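Local coordinates for protein VP24 (White spot syndrome virus, PDB 5HLJ) that serves as a major envelope protein of the virion, probably membrane-anchored in the full-length form, and assembles here as a trimer, at residues A[18-23]-A[163-168]; A[108-113]-A[130-135]. One frame throughout, in Å; residues are numbered along the deposited sequence.

Contact 1: residues A[18-23]-A[163-168]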
ATOM      1  N   SER A  18     -13.450   2.092  -6.539  1.00 76.57           N
ATOM      2  CA  SER A  18     -12.444   2.549  -5.597  1.00 72.97           C
ATOM      3  C   SER A  18     -11.569   3.628  -6.194  1.00 72.42           C
ATOM      4  O   SER A  18     -11.386   3.682  -7.396  1.00 78.23           O
ATOM      5  CB  SER A  18     -11.564   1.395  -5.149  1.00 70.79           C
ATOM      6  OG  SER A  18     -12.353   0.382  -4.568  1.00 88.52           O
ATOM      7  N   GLU A  19     -11.012   4.477  -5.341  1.00 69.72           N
ATOM      8  CA  GLU A  19     -10.105   5.504  -5.803  1.00 67.43           C
ATOM      9  C   GLU A  19      -9.126   5.878  -4.694  1.00 69.78           C
ATOM     10  O   GLU A  19      -9.448   5.779  -3.512  1.00 69.89           O
ATOM     11  CB  GLU A  19     -10.903   6.719  -6.281  1.00 68.22           C
ATOM     12  CG  GLU A  19     -10.064   7.799  -6.922  1.00 72.13           C
ATOM     13  CD  GLU A  19     -10.899   8.896  -7.558  1.00 73.92           C
ATOM     14  OE1 GLU A  19     -12.152   8.768  -7.585  1.00 72.86           O
ATOM     15  OE2 GLU A  19     -10.294   9.875  -8.047  1.00 72.45           O
ATOM     16  N   ILE A  20      -7.917   6.270  -5.083  1.00 68.26           N
ATOM     17  CA  ILE A  20      -6.921   6.763  -4.153  1.00 63.16           C
ATOM     18  C   ILE A  20      -6.995   8.283  -4.047  1.00 68.83           C
ATOM     19  O   ILE A  20      -7.062   8.978  -5.056  1.00 68.77           O
ATOM     20  CB  ILE A  20      -5.512   6.357  -4.584  1.00 69.25           C
ATOM     21  CG1 ILE A  20      -5.349   4.840  -4.526  1.00 73.73           C
ATOM     22  CG2 ILE A  20      -4.490   6.959  -3.675  1.00 69.62           C
ATOM     23  CD1 ILE A  20      -5.294   4.296  -3.143  1.00 77.75           C
ATOM     24  N   ILE A  21      -6.998   8.780  -2.813  1.00 65.51           N
ATOM     25  CA  ILE A  21      -7.036  10.201  -2.481  1.00 65.23           C
ATOM     26  C   ILE A  21      -5.655  10.597  -1.973  1.00 65.58           C
ATOM     27  O   ILE A  21      -5.215  10.083  -0.949  1.00 68.90           O
ATOM     28  CB  ILE A  21      -8.103  10.494  -1.380  1.00 67.58           C
ATOM     29  CG1 ILE A  21      -9.474   9.924  -1.776  1.00 72.95           C
ATOM     30  CG2 ILE A  21      -8.205  11.969  -1.066  1.00 60.68           C
ATOM     31  CD1 ILE A  21      -9.939  10.338  -3.158  1.00 68.43           C
ATOM     32  N   ASN A  22      -4.955  11.479  -2.676  1.00 64.17           N
ATOM     33  CA  ASN A  22      -3.615  11.880  -2.243  1.00 63.35           C
ATOM     34  C   ASN A  22      -3.641  13.285  -1.646  1.00 67.35           C
ATOM     35  O   ASN A  22      -3.957  14.255  -2.336  1.00 63.56           O
ATOM     36  CB  ASN A  22      -2.615  11.815  -3.404  1.00 65.40           C
ATOM     37  CG  ASN A  22      -2.403  10.390  -3.923  1.00 74.47           C
ATOM     38  OD1 ASN A  22      -1.849   9.546  -3.226  1.00 75.63           O
ATOM     39  ND2 ASN A  22      -2.841  10.125  -5.156  1.00 74.02           N
ATOM     40  N   LEU A  23      -3.323  13.375  -0.357  1.00 63.87           N
ATOM     41  CA  LEU A  23      -3.333  14.635   0.375  1.00 61.90           C
ATOM     42  C   LEU A  23      -1.982  14.906   1.032  1.00 67.74           C
ATOM     43  O   LEU A  23      -1.156  14.004   1.195  1.00 71.03           O
ATOM     44  CB  LEU A  23      -4.415  14.622   1.454  1.00 63.47           C
ATOM     45  CG  LEU A  23      -5.861  14.416   1.011  1.00 66.61           C
ATOM     46  CD1 LEU A  23      -6.754  14.457   2.224  1.00 65.36           C
ATOM     47  CD2 LEU A  23      -6.273  15.483  -0.006  1.00 63.05           C
ATOM     48  N   LEU A 163       3.196  12.919   2.881  1.00 66.68           N
ATOM     49  CA  LEU A 163       2.197  12.736   1.832  1.00 65.02           C
ATOM     50  C   LEU A 163       1.327  11.575   2.237  1.00 64.68           C
ATOM     51  O   LEU A 163       1.833  10.520   2.603  1.00 65.85           O
ATOM     52  CB  LEU A 163       2.855  12.471   0.482  1.00 62.95           C
ATOM     53  CG  LEU A 163       3.965  13.458   0.114  1.00 66.93           C
ATOM     54  CD1 LEU A 163       4.698  13.053  -1.176  1.00 64.51           C
ATOM     55  CD2 LEU A 163       3.347  14.842  -0.019  1.00 66.09           C
ATOM     56  N   LEU A 164       0.018  11.777   2.191  1.00 64.31           N
ATOM     57  CA  LEU A 164      -0.923  10.789   2.675  1.00 63.82           C
ATOM     58  C   LEU A 164      -1.719  10.190   1.522  1.00 64.21           C
ATOM     59  O   LEU A 164      -2.310  10.914   0.730  1.00 64.98           O
ATOM     60  CB  LEU A 164      -1.866  11.433   3.695  1.00 68.20           C
ATOM     61  CG  LEU A 164      -3.092  10.640   4.175  1.00 69.67           C
ATOM     62  CD1 LEU A 164      -2.684   9.433   5.025  1.00 63.61           C
ATOM     63  CD2 LEU A 164      -4.052  11.555   4.954  1.00 66.94           C
ATOM     64  N   SER A 165      -1.721   8.870   1.427  1.00 60.29           N
ATOM     65  CA  SER A 165      -2.576   8.183   0.476  1.00 64.71           C
ATOM     66  C   SER A 165      -3.703   7.458   1.189  1.00 64.05           C
ATOM     67  O   SER A 165      -3.454   6.652   2.080  1.00 65.81           O
ATOM     68  CB  SER A 165      -1.782   7.186  -0.365  1.00 63.98           C
ATOM     69  OG  SER A 165      -1.063   7.838  -1.388  1.00 76.01           O
ATOM     70  N   MET A 166      -4.936   7.742   0.795  1.00 62.22           N
ATOM     71  CA  MET A 166      -6.079   7.002   1.327  1.00 67.87           C
ATOM     72  C   MET A 166      -6.822   6.313   0.195  1.00 67.50           C
ATOM     73  O   MET A 166      -7.054   6.915  -0.849  1.00 69.24           O
ATOM     74  CB  MET A 166      -7.041   7.926   2.082  1.00 60.29           C
ATOM     75  CG  MET A 166      -6.407   8.695   3.218  1.00 65.27           C
ATOM     76  SD  MET A 166      -7.613   9.609   4.217  1.00 72.62           S
ATOM     77  CE  MET A 166      -8.085  10.924   3.092  1.00 66.85           C
ATOM     78  N   ARG A 167      -7.214   5.063   0.397  1.00 64.56           N
ATOM     79  CA  ARG A 167      -8.065   4.418  -0.584  1.00 65.38           C
ATOM     80  C   ARG A 167      -9.521   4.465  -0.158  1.00 63.24           C
ATOM     81  O   ARG A 167      -9.877   4.000   0.918  1.00 66.87           O
ATOM     82  CB  ARG A 167      -7.635   2.967  -0.833  1.00 71.37           C
ATOM     83  CG  ARG A 167      -8.519   2.291  -1.884  1.00 76.52           C
ATOM     84  CD  ARG A 167      -8.028   0.896  -2.269  1.00 86.83           C
ATOM     85  NE  ARG A 167      -9.094   0.088  -2.875  1.00 92.85           N
ATOM     86  CZ  ARG A 167      -8.963  -0.599  -4.014  1.00 97.89           C
ATOM     87  NH1 ARG A 167      -7.812  -0.567  -4.694  1.00 97.49           N
ATOM     88  NH2 ARG A 167      -9.984  -1.322  -4.483  1.00 84.96           N
ATOM     89  N   PHE A 168     -10.354   5.050  -1.015  1.00 68.01           N
ATOM     90  CA  PHE A 168     -11.799   5.078  -0.827  1.00 66.88           C
ATOM     91  C   PHE A 168     -12.468   3.974  -1.632  1.00 69.76           C
ATOM     92  O   PHE A 168     -12.103   3.730  -2.784  1.00 69.76           O
ATOM     93  CB  PHE A 168     -12.395   6.429  -1.266  1.00 67.01           C
ATOM     94  CG  PHE A 168     -12.097   7.574  -0.340  1.00 64.01           C
ATOM     95  CD1 PHE A 168     -11.180   7.447   0.691  1.00 63.13           C
ATOM     96  CD2 PHE A 168     -12.739   8.795  -0.514  1.00 65.75           C
ATOM     97  CE1 PHE A 168     -10.899   8.531   1.539  1.00 66.70           C
ATOM     98  CE2 PHE A 168     -12.482   9.869   0.322  1.00 64.17           C
ATOM     99  CZ  PHE A 168     -11.556   9.737   1.356  1.00 63.43           C
TER
HETATM  100  O   HOH W   1      -0.098  11.461  -1.511  1.00 72.97           O
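Ile21 and Phe168 meet on the face of the sheet that also carries Glu19, Leu23, Leu164 and Met166. CG1 of Ile21 sits over the centre of the Phe168 ring, 3.5 Å from its centroid, a CH-pi contact almost on the ring normal. The chi1 of -53° turns CG1 away from the Ile21 carbonyl carbon and over the ring. Leu23 CD1 touches Met166 CE at 3.9 Å, where the thioether chain bends at its last torsion. On the reverse face Ser165 OG donates to Asn22 OD1 at 2.6 Å, nearly in line with the amide C=O. A water also donates to this OD1, so two donors grip it. Ile20 CD1 packs on Arg167 CB at 3.5 Å, and Ser18 CB lies over one face of the guanidinium, toward its rim. The backbones set these pairs. Six N-H...O bonds join Glu19 to Phe168, Ile21 to Met166 and Leu23 to Leu164; the straightest runs from Ile21 N to Met166 O (2.7 Å, 174°). Further out on strand 33-42, Leu41 touches Ile21 and Phe36 touches Leu23. The backbone N of Asn45 and of Arg44 hydrogen-bond the Glu19 carboxylate. Arg167 NH1 comes close to the like-charged Arg167 NH1 of both neighbouring subunits, while its NE has a long, weak ion pair with Asp108. This is a regular antiparallel strand pair, joining 19-28 to 161-170 within a large mixed beta-sheet.

Contact 2: residues A[108-113]-A[130-135]; sequences DSVSLS and LYFKPT
Val110 and Phe132 form the tight part of this contact, together with Leu130. Val110 CG1 stands over the centre of the Phe132 ring, 3.7 Å from the centroid and 6° off the normal, which makes a CH-pi contact. Its other methyl, CG2, reaches Phe132 CB at 3.8 Å. The two branches thus hold the base and the face of the same side chain. Phe132 has CG anti to its own N (chi1 -177°), and this carries the ring across to strand 105-114. The Asp108 carbonyl lies at the ring's edge, in its plane. Ser109 N also comes near, 3.7 Å from Phe132 CE2. Leu130 CD1 rests on the backbone of Val110 and Ser111, 3.8 Å from Ser111 CA. Leu145 and Phe147 of strand 141-151 also touch Phe132.

Other approaches are looser. Leu130 CD1 is 4.2 Å from Val110 CG2, and Leu112 CG comes no closer than 4.3 Å to Leu130 CD2. At the other end Pro134 CG meets Asp108 O at 3.9 Å. Ser109 and Ser111 point their side chains away, as does Asp108, whose carboxylate binds Ser169 OG. Lys133 marks the exposed side. The backbone N of Phe132 is hydrogen-bonded to Ser113 OG of a neighbouring subunit.

No hydrogen bond crosses between 108-113 and 130-135. The chemistry is apolar and aromatic, so side-chain packing rather than strand pairing holds the two together.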
ATOM      1  N   ASP A 108     -10.318   2.110   3.114  1.00 68.02           N
ATOM      2  CA  ASP A 108      -9.758   0.757   3.176  1.00 68.40           C
ATOM      3  C   ASP A 108      -8.381   0.694   3.780  1.00 66.76           C
ATOM      4  O   ASP A 108      -8.057  -0.238   4.516  1.00 74.86           O
ATOM      5  CB  ASP A 108      -9.667   0.159   1.776  1.00 71.68           C
ATOM      6  CG  ASP A 108     -10.992  -0.210   1.222  1.00 73.01           C
ATOM      7  OD1 ASP A 108     -11.756  -0.906   1.928  1.00 80.20           O
ATOM      8  OD2 ASP A 108     -11.272   0.206   0.079  1.00 80.82           O
ATOM      9  N   SER A 109      -7.552   1.669   3.425  1.00 64.32           N
ATOM     10  CA  SER A 109      -6.153   1.626   3.804  1.00 63.34           C
ATOM     11  C   SER A 109      -5.543   2.987   3.673  1.00 64.24           C
ATOM     12  O   SER A 109      -6.085   3.862   2.999  1.00 68.78           O
ATOM     13  CB  SER A 109      -5.385   0.616   2.943  1.00 66.87           C
ATOM     14  OG  SER A 109      -5.580   0.875   1.567  1.00 74.12           O
ATOM     15  N   VAL A 110      -4.426   3.188   4.347  1.00 66.05           N
ATOM     16  CA  VAL A 110      -3.684   4.416   4.172  1.00 63.68           C
ATOM     17  C   VAL A 110      -2.214   4.082   4.020  1.00 66.00           C
ATOM     18  O   VAL A 110      -1.767   3.022   4.442  1.00 70.52           O
ATOM     19  CB  VAL A 110      -3.870   5.403   5.355  1.00 66.57           C
ATOM     20  CG1 VAL A 110      -5.339   5.598   5.672  1.00 64.27           C
ATOM     21  CG2 VAL A 110      -3.134   4.919   6.568  1.00 60.47           C
ATOM     22  N   SER A 111      -1.461   4.988   3.414  1.00 64.79           N
ATOM     23  CA  SER A 111      -0.016   4.878   3.428  1.00 61.63           C
ATOM     24  C   SER A 111       0.575   6.273   3.464  1.00 61.35           C
ATOM     25  O   SER A 111      -0.102   7.248   3.149  1.00 61.15           O
ATOM     26  CB  SER A 111       0.501   4.069   2.228  1.00 61.79           C
ATOM     27  OG  SER A 111       0.005   4.580   1.010  1.00 74.29           O
ATOM     28  N   LEU A 112       1.827   6.356   3.897  1.00 62.00           N
ATOM     29  CA  LEU A 112       2.527   7.615   4.037  1.00 60.33           C
ATOM     30  C   LEU A 112       3.848   7.568   3.319  1.00 64.13           C
ATOM     31  O   LEU A 112       4.537   6.551   3.314  1.00 62.77           O
ATOM     32  CB  LEU A 112       2.823   7.951   5.506  1.00 64.71           C
ATOM     33  CG  LEU A 112       1.808   8.427   6.533  1.00 70.55           C
ATOM     34  CD1 LEU A 112       2.604   8.763   7.779  1.00 68.25           C
ATOM     35  CD2 LEU A 112       1.015   9.640   6.056  1.00 62.62           C
ATOM     36  N   SER A 113       4.214   8.704   2.760  1.00 62.27           N
ATOM     37  CA  SER A 113       5.555   8.929   2.299  1.00 62.23           C
ATOM     38  C   SER A 113       6.003  10.248   2.916  1.00 62.57           C
ATOM     39  O   SER A 113       5.208  11.184   2.991  1.00 65.71           O
ATOM     40  CB  SER A 113       5.601   8.980   0.772  1.00 59.71           C
ATOM     41  OG  SER A 113       6.810   9.572   0.315  1.00 64.82           O
ATOM     42  N   LEU A 130       2.874   2.394  10.977  1.00 70.96           N
ATOM     43  CA  LEU A 130       1.570   2.973  10.701  1.00 64.32           C
ATOM     44  C   LEU A 130       0.456   2.163  11.334  1.00 64.27           C
ATOM     45  O   LEU A 130       0.379   0.955  11.122  1.00 65.60           O
ATOM     46  CB  LEU A 130       1.335   3.021   9.200  1.00 65.34           C
ATOM     47  CG  LEU A 130       1.317   4.335   8.442  1.00 74.46           C
ATOM     48  CD1 LEU A 130       0.915   4.049   6.999  1.00 74.15           C
ATOM     49  CD2 LEU A 130       0.320   5.259   9.088  1.00 73.90           C
ATOM     50  N   TYR A 131      -0.414   2.817  12.091  1.00 59.64           N
ATOM     51  CA  TYR A 131      -1.620   2.164  12.558  1.00 61.19           C
ATOM     52  C   TYR A 131      -2.843   2.642  11.754  1.00 64.18           C
ATOM     53  O   TYR A 131      -3.103   3.844  11.653  1.00 62.33           O
ATOM     54  CB  TYR A 131      -1.860   2.409  14.061  1.00 59.96           C
ATOM     55  CG  TYR A 131      -3.259   1.979  14.463  1.00 59.19           C
ATOM     56  CD1 TYR A 131      -3.575   0.639  14.603  1.00 62.02           C
ATOM     57  CD2 TYR A 131      -4.278   2.910  14.623  1.00 63.38           C
ATOM     58  CE1 TYR A 131      -4.862   0.236  14.922  1.00 64.90           C
ATOM     59  CE2 TYR A 131      -5.571   2.517  14.927  1.00 60.50           C
ATOM     60  CZ  TYR A 131      -5.849   1.181  15.080  1.00 62.40           C
ATOM     61  OH  TYR A 131      -7.114   0.777  15.399  1.00 65.84           O
ATOM     62  N   PHE A 132      -3.599   1.703  11.189  1.00 62.43           N
ATOM     63  CA  PHE A 132      -4.871   2.054  10.574  1.00 61.31           C
ATOM     64  C   PHE A 132      -5.860   0.898  10.537  1.00 62.75           C
ATOM     65  O   PHE A 132      -5.544  -0.194  10.072  1.00 66.48           O
ATOM     66  CB  PHE A 132      -4.685   2.573   9.135  1.00 54.77           C
ATOM     67  CG  PHE A 132      -5.982   3.016   8.504  1.00 59.84           C
ATOM     68  CD1 PHE A 132      -6.625   4.170   8.949  1.00 57.58           C
ATOM     69  CD2 PHE A 132      -6.593   2.253   7.524  1.00 59.19           C
ATOM     70  CE1 PHE A 132      -7.829   4.582   8.394  1.00 58.37           C
ATOM     71  CE2 PHE A 132      -7.799   2.656   6.957  1.00 62.42           C
ATOM     72  CZ  PHE A 132      -8.415   3.833   7.395  1.00 62.57           C
ATOM     73  N   LYS A 133      -7.074   1.174  10.994  1.00 64.06           N
ATOM     74  CA  LYS A 133      -8.196   0.237  10.932  1.00 61.77           C
ATOM     75  C   LYS A 133      -9.233   0.745   9.922  1.00 65.56           C
ATOM     76  O   LYS A 133      -9.600   1.923   9.961  1.00 63.24           O
ATOM     77  CB  LYS A 133      -8.798   0.098  12.329  1.00 63.02           C
ATOM     78  CG  LYS A 133     -10.173  -0.540  12.435  1.00 70.19           C
ATOM     79  CD  LYS A 133     -10.573  -0.546  13.920  1.00 74.40           C
ATOM     80  CE  LYS A 133     -12.025  -0.901  14.165  1.00 72.58           C
ATOM     81  NZ  LYS A 133     -12.305  -2.316  13.851  1.00 84.05           N
ATOM     82  N   PRO A 134      -9.686  -0.123   8.997  1.00 64.69           N
ATOM     83  CA  PRO A 134     -10.682   0.317   8.007  1.00 66.96           C
ATOM     84  C   PRO A 134     -11.869   1.008   8.675  1.00 65.40           C
ATOM     85  O   PRO A 134     -12.341   0.539   9.697  1.00 64.98           O
ATOM     86  CB  PRO A 134     -11.112  -0.988   7.327  1.00 66.33           C
ATOM     87  CG  PRO A 134      -9.909  -1.888   7.482  1.00 67.57           C
ATOM     88  CD  PRO A 134      -9.309  -1.536   8.816  1.00 59.84           C
ATOM     89  N   THR A 135     -12.316   2.118   8.095  1.00 64.99           N
ATOM     90  CA  THR A 135     -13.289   3.004   8.713  1.00 61.50           C
ATOM     91  C   THR A 135     -14.391   3.378   7.747  1.00 65.51           C
ATOM     92  O   THR A 135     -14.109   3.883   6.654  1.00 64.72           O
ATOM     93  CB  THR A 135     -12.636   4.308   9.182  1.00 66.36           C
ATOM     94  OG1 THR A 135     -11.601   4.023  10.130  1.00 68.61           O
ATOM     95  CG2 THR A 135     -13.688   5.247   9.786  1.00 58.88           C
TER

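In the fold
Contacts 1 and 2 lie with their centres about 10 Å apart, each about 9 Å from the centre of the chain. Strands 161-170 and 105-114 are neighbours in one sheet and join them directly. Leu163 N is 2.7 Å from Ser113 O and Ser165 N 2.9 Å from Ser111 O, both probable hydrogen bonds. Packing adds to this, with Ser165 O 3.5 Å from Val110 CB. In sequence, both segments of contact 2 fall between those of contact 1. The two contacts also meet across the trimer: Asn22 makes a weak hydrogen bond to Asp108 of a neighbouring subunit and packs on Pro134 of that subunit.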